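Local structure of homoaconitase large subunit (Methanocaldococcus jannaschii, 4KP2) at residues A[22-28]-A[270-274]; A[186-191]-A[422-426]. The protein catalyses, together with its small subunit, the reversible dehydration of (R)-homocitrate to cis-homoaconitate and the hydration of that intermediate to homoisocitrate, using a [4Fe-4S] cluster. All coordinates share one frame; numbering follows the deposited sequence.

Interaction 1. Residues A[22-28]-A[270-274]; sequences MTLVEKI and RITVN
Ile-271 presses both arms of its side chain onto the first turn of helix 24-33. Its CG2 branch lies against Lys-27 CB at 3.6 Å and against Leu-24 CD1 at 3.8 Å, while the longer arm reaches further along the helix, where CD1 stops 3.9 Å from Ile-28 CA. The first torsion (chi1 -62°) divides the work: CG1 stands anti to the carbonyl carbon and carries CD1 toward Ile-28, leaving CG2 to face the Leu-24 and Lys-27 pair. Two residues on, Val-273 meets Leu-24 with its side chain turned at about a right angle, its CG2 3.7 Å from Leu-24 CB. The helix begins here with a capping box. Thr-23 OG1, at the N-cap, accepts from the backbone N of Glu-26 at 3.2 Å, and Glu-26 OE1 in turn accepts weakly from Thr-23 N. Beneath this turn run the strands of the mixed sheet, and Val-241 of strand 239-242 packs on both Leu-24 and Ile-28. Lys-27, partly exposed, makes the polar part of the contact. It slides past Ile-271 in the opposite direction, fully extended beyond CG, and its NZ donates to Thr-272 O at 2.8 Å. The C=O...N angle of 163° puts the ammonium almost straight out from the carbonyl, and CD passes beside the Ile-271 CG2 methyl. Thr-272 turns its own side chain away from the helix, in step with the alternation of an extended strand-like backbone, and next to it Val-273 N donates to Glu-243 OE1.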
loop_
_atom_site.group_PDB
_atom_site.type_symbol
_atom_site.label_atom_id
_atom_site.label_comp_id
_atom_site.label_asym_id
_atom_site.label_seq_id
_atom_site.Cartn_x
_atom_site.Cartn_y
_atom_site.Cartn_z
ATOM N N MET A 22 11.860 -43.830 -14.889
ATOM C CA MET A 22 12.486 -42.843 -14.020
ATOM C C MET A 22 11.784 -41.497 -14.156
ATOM O O MET A 22 11.831 -40.865 -15.211
ATOM C CB MET A 22 13.971 -42.706 -14.357
ATOM C CG MET A 22 14.805 -42.088 -13.251
ATOM S SD MET A 22 16.563 -42.095 -13.648
ATOM C CE MET A 22 17.257 -41.509 -12.106
ATOM N N THR A 23 11.131 -41.068 -13.080
ATOM C CA THR A 23 10.382 -39.819 -13.083
ATOM C C THR A 23 11.310 -38.615 -13.175
ATOM O O THR A 23 12.530 -38.745 -13.057
ATOM C CB THR A 23 9.507 -39.687 -11.825
ATOM O OG1 THR A 23 10.343 -39.600 -10.665
ATOM C CG2 THR A 23 8.585 -40.890 -11.691
ATOM N N LEU A 24 10.722 -37.443 -13.388
ATOM C CA LEU A 24 11.488 -36.208 -13.494
ATOM C C LEU A 24 12.196 -35.893 -12.183
ATOM O O LEU A 24 13.374 -35.538 -12.174
ATOM C CB LEU A 24 10.577 -35.048 -13.895
ATOM C CG LEU A 24 11.249 -33.687 -14.081
ATOM C CD1 LEU A 24 12.391 -33.786 -15.078
ATOM C CD2 LEU A 24 10.229 -32.661 -14.537
ATOM N N VAL A 25 11.469 -36.029 -11.079
ATOM C CA VAL A 25 12.029 -35.802 -9.751
ATOM C C VAL A 25 13.208 -36.734 -9.484
ATOM O O VAL A 25 14.252 -36.302 -8.993
ATOM C CB VAL A 25 10.960 -35.986 -8.656
ATOM C CG1 VAL A 25 11.604 -36.063 -7.281
ATOM C CG2 VAL A 25 9.944 -34.856 -8.717
ATOM N N GLU A 26 13.039 -38.008 -9.822
ATOM C CA GLU A 26 14.099 -38.995 -9.646
ATOM C C GLU A 26 15.335 -38.647 -10.469
ATOM O O GLU A 26 16.462 -38.863 -10.026
ATOM C CB GLU A 26 13.602 -40.395 -10.011
ATOM C CG GLU A 26 12.682 -41.015 -8.976
ATOM C CD GLU A 26 12.198 -42.393 -9.381
ATOM O OE1 GLU A 26 12.413 -42.778 -10.550
ATOM O OE2 GLU A 26 11.606 -43.090 -8.531
ATOM N N LYS A 27 15.121 -38.108 -11.665
ATOM C CA LYS A 27 16.228 -37.717 -12.528
ATOM C C LYS A 27 16.931 -36.463 -12.020
ATOM O O LYS A 27 18.150 -36.340 -12.131
ATOM C CB LYS A 27 15.752 -37.506 -13.966
ATOM C CG LYS A 27 15.495 -38.792 -14.727
ATOM C CD LYS A 27 15.337 -38.526 -16.213
ATOM C CE LYS A 27 15.260 -39.826 -16.995
ATOM N NZ LYS A 27 15.224 -39.589 -18.463
ATOM N N ILE A 28 16.158 -35.536 -11.466
ATOM C CA ILE A 28 16.714 -34.298 -10.930
ATOM C C ILE A 28 17.570 -34.571 -9.696
ATOM O O ILE A 28 18.674 -34.042 -9.562
ATOM C CB ILE A 28 15.604 -33.288 -10.573
ATOM C CG1 ILE A 28 14.885 -32.815 -11.837
ATOM C CG2 ILE A 28 16.183 -32.092 -9.838
ATOM C CD1 ILE A 28 13.672 -31.950 -11.561
ATOM N N ARG A 270 20.221 -30.444 -19.693
ATOM C CA ARG A 270 18.772 -30.565 -19.810
ATOM C C ARG A 270 18.299 -31.970 -19.453
ATOM O O ARG A 270 18.883 -32.963 -19.888
ATOM C CB ARG A 270 18.317 -30.198 -21.225
ATOM C CG ARG A 270 16.822 -30.353 -21.461
ATOM C CD ARG A 270 16.426 -29.882 -22.852
ATOM N NE ARG A 270 15.007 -30.098 -23.120
ATOM C CZ ARG A 270 14.388 -29.713 -24.231
ATOM N NH1 ARG A 270 15.062 -29.083 -25.186
ATOM N NH2 ARG A 270 13.093 -29.956 -24.387
ATOM N N ILE A 271 17.237 -32.043 -18.656
ATOM C CA ILE A 271 16.682 -33.323 -18.234
ATOM C C ILE A 271 15.306 -33.568 -18.849
ATOM O O ILE A 271 14.367 -32.806 -18.622
ATOM C CB ILE A 271 16.580 -33.412 -16.703
ATOM C CG1 ILE A 271 17.974 -33.325 -16.074
ATOM C CG2 ILE A 271 15.889 -34.702 -16.291
ATOM C CD1 ILE A 271 17.978 -33.483 -14.571
ATOM N N THR A 272 15.198 -34.640 -19.627
ATOM C CA THR A 272 13.957 -34.971 -20.316
ATOM C C THR A 272 13.404 -36.301 -19.810
ATOM O O THR A 272 14.157 -37.154 -19.343
ATOM C CB THR A 272 14.182 -35.061 -21.836
ATOM O OG1 THR A 272 15.079 -34.023 -22.250
ATOM C CG2 THR A 272 12.867 -34.924 -22.590
ATOM N N VAL A 273 12.090 -36.472 -19.904
ATOM C CA VAL A 273 11.434 -37.696 -19.455
ATOM C C VAL A 273 10.698 -38.391 -20.597
ATOM O O VAL A 273 9.902 -37.774 -21.302
ATOM C CB VAL A 273 10.428 -37.408 -18.323
ATOM C CG1 VAL A 273 9.603 -38.649 -18.007
ATOM C CG2 VAL A 273 11.152 -36.909 -17.085
ATOM N N ASN A 274 10.971 -39.681 -20.771
ATOM C CA ASN A 274 10.295 -40.482 -21.781
ATOM C C ASN A 274 9.081 -41.195 -21.193
ATOM O O ASN A 274 9.130 -41.712 -20.074
ATOM C CB ASN A 274 11.268 -41.498 -22.383
ATOM C CG ASN A 274 10.782 -42.075 -23.705
ATOM O OD1 ASN A 274 9.581 -42.194 -23.948
ATOM N ND2 ASN A 274 11.725 -42.445 -24.564
#

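Interaction 2. Residues A[186-191]-A[422-426]; sequences NVSAKD and ASPKI
Lys-190 and Ser-423 bring the backbones closest, with their CA atoms 5.7 Å apart, where the first turns of helices 189-200 and 424-433 meet. Each helix has a serine at its N-cap, and the second helix follows strand 418-421, an outermost strand of a parallel sheet in this alpha-beta-alpha protein. The two serines face each other: Ser-188 OG sits 3.3 Å from Ser-423 CB, a van der Waals touch. Ser-423 OG turns back to its own helix and takes a weak but straight bond from Ile-426 N (173° at the hydrogen). In the other helix Asp-191 OD2 accepts Ser-188 N at 2.8 Å, on the anti side of the carboxylate and 26° out of its plane; this bond ties the aspartate across the start of the turn. Lys-190 curls back on itself, bent at each torsion from chi2 to chi4, which lays its CG 3.6 Å from Ala-422 O and sends NZ into a group of acceptors formed by Asn-325 OD1, Thr-324 OG1 and Thr-403 O. Its side chain lies about 9 Å from that of Cys-323, a predicted ligand of the [4Fe-4S] cluster. Lys-425 does the reverse: extended throughout, it carries NZ to Asn-186 O, a weak bond, and to a salt bridge with Glu-293. Ile-426 and Asp-191 cross obliquely, and Ile-426 CD1 rests 4.0 Å from Asp-191 OD1, the carboxylate oxygen that also accepts Gln-294 N.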
loop_
_atom_site.group_PDB
_atom_site.type_symbol
_atom_site.label_atom_id
_atom_site.label_comp_id
_atom_site.label_asym_id
_atom_site.label_seq_id
_atom_site.Cartn_x
_atom_site.Cartn_y
_atom_site.Cartn_z
ATOM N N ASN A 186 -10.330 -19.627 -23.746
ATOM C CA ASN A 186 -11.181 -18.798 -22.902
ATOM C C ASN A 186 -10.849 -18.961 -21.424
ATOM O O ASN A 186 -11.265 -18.156 -20.592
ATOM C CB ASN A 186 -12.657 -19.106 -23.150
ATOM C CG ASN A 186 -13.132 -18.628 -24.507
ATOM O OD1 ASN A 186 -12.343 -18.492 -25.443
ATOM N ND2 ASN A 186 -14.428 -18.363 -24.620
ATOM N N VAL A 187 -10.095 -20.007 -21.106
ATOM C CA VAL A 187 -9.678 -20.255 -19.734
ATOM C C VAL A 187 -8.205 -19.910 -19.544
ATOM O O VAL A 187 -7.461 -19.767 -20.514
ATOM C CB VAL A 187 -9.913 -21.719 -19.329
ATOM C CG1 VAL A 187 -11.396 -22.046 -19.376
ATOM C CG2 VAL A 187 -9.125 -22.651 -20.236
ATOM N N SER A 188 -7.793 -19.775 -18.289
ATOM C CA SER A 188 -6.411 -19.433 -17.977
ATOM C C SER A 188 -5.725 -20.551 -17.206
ATOM O O SER A 188 -6.343 -21.563 -16.876
ATOM C CB SER A 188 -6.347 -18.134 -17.172
ATOM O OG SER A 188 -6.991 -18.284 -15.918
ATOM N N ALA A 189 -4.443 -20.356 -16.919
ATOM C CA ALA A 189 -3.656 -21.336 -16.181
ATOM C C ALA A 189 -4.209 -21.538 -14.774
ATOM O O ALA A 189 -4.115 -22.630 -14.212
ATOM C CB ALA A 189 -2.201 -20.909 -16.123
ATOM N N LYS A 190 -4.778 -20.478 -14.208
ATOM C CA LYS A 190 -5.425 -20.565 -12.905
ATOM C C LYS A 190 -6.674 -21.433 -13.005
ATOM O O LYS A 190 -6.946 -22.244 -12.120
ATOM C CB LYS A 190 -5.778 -19.172 -12.379
ATOM C CG LYS A 190 -6.672 -19.175 -11.145
ATOM C CD LYS A 190 -6.057 -19.969 -9.998
ATOM C CE LYS A 190 -4.858 -19.255 -9.397
ATOM N NZ LYS A 190 -5.249 -17.967 -8.756
ATOM N N ASP A 191 -7.423 -21.265 -14.090
ATOM C CA ASP A 191 -8.602 -22.087 -14.335
ATOM C C ASP A 191 -8.194 -23.545 -14.519
ATOM O O ASP A 191 -8.926 -24.459 -14.143
ATOM C CB ASP A 191 -9.356 -21.600 -15.573
ATOM C CG ASP A 191 -9.880 -20.187 -15.420
ATOM O OD1 ASP A 191 -10.930 -20.010 -14.766
ATOM O OD2 ASP A 191 -9.246 -19.255 -15.960
ATOM N N ALA A 422 -10.225 -17.267 -8.020
ATOM C CA ALA A 422 -10.476 -17.225 -9.456
ATOM C C ALA A 422 -9.309 -16.615 -10.227
ATOM O O ALA A 422 -8.250 -16.339 -9.661
ATOM C CB ALA A 422 -11.761 -16.462 -9.747
ATOM N N SER A 423 -9.517 -16.411 -11.523
ATOM C CA SER A 423 -8.498 -15.834 -12.391
ATOM C C SER A 423 -8.581 -14.310 -12.359
ATOM O O SER A 423 -9.624 -13.758 -12.006
ATOM C CB SER A 423 -8.681 -16.340 -13.824
ATOM O OG SER A 423 -9.894 -15.870 -14.383
ATOM N N PRO A 424 -7.478 -13.626 -12.712
ATOM C CA PRO A 424 -7.471 -12.160 -12.788
ATOM C C PRO A 424 -8.559 -11.634 -13.718
ATOM O O PRO A 424 -9.113 -10.563 -13.471
ATOM C CB PRO A 424 -6.097 -11.853 -13.380
ATOM C CG PRO A 424 -5.249 -12.981 -12.945
ATOM C CD PRO A 424 -6.137 -14.191 -12.948
ATOM N N LYS A 425 -8.848 -12.384 -14.778
ATOM C CA LYS A 425 -9.916 -12.035 -15.705
ATOM C C LYS A 425 -11.255 -11.948 -14.982
ATOM O O LYS A 425 -11.919 -10.912 -15.013
ATOM C CB LYS A 425 -10.000 -13.071 -16.824
ATOM C CG LYS A 425 -11.214 -12.915 -17.722
ATOM C CD LYS A 425 -11.338 -14.098 -18.667
ATOM C CE LYS A 425 -12.597 -14.005 -19.512
ATOM N NZ LYS A 425 -12.791 -15.227 -20.344
ATOM N N ILE A 426 -11.639 -13.041 -14.330
ATOM C CA ILE A 426 -12.896 -13.101 -13.594
ATOM C C ILE A 426 -12.888 -12.133 -12.414
ATOM O O ILE A 426 -13.911 -11.528 -12.088
ATOM C CB ILE A 426 -13.175 -14.533 -13.090
ATOM C CG1 ILE A 426 -13.136 -15.523 -14.256
ATOM C CG2 ILE A 426 -14.519 -14.606 -12.382
ATOM C CD1 ILE A 426 -13.413 -16.952 -13.851
#

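In the fold
The chain enters through interaction 1, whose first segment starts the N-terminal helix 24-33. It then builds the parallel sheet centred on strand 49-53 and long strand 167-180 before reaching 186-191, the first half of interaction 2. At 270-274, in the loop ahead of strand 282-286, interaction 1 closes a loop of 241 residues. The second parallel sheet follows, and 422-426 closes interaction 2 over 230 residues. The two loops therefore cross. Interaction 1 ties helix 24-33 to the loop before strand 282-286, beside the mixed sheet, whereas interaction 2 joins the start of helix 189-200 to the start of helix 424-433, just beyond the C-terminal sheet. Their centres are 30 Å apart, with nearest atoms about 17 Å apart.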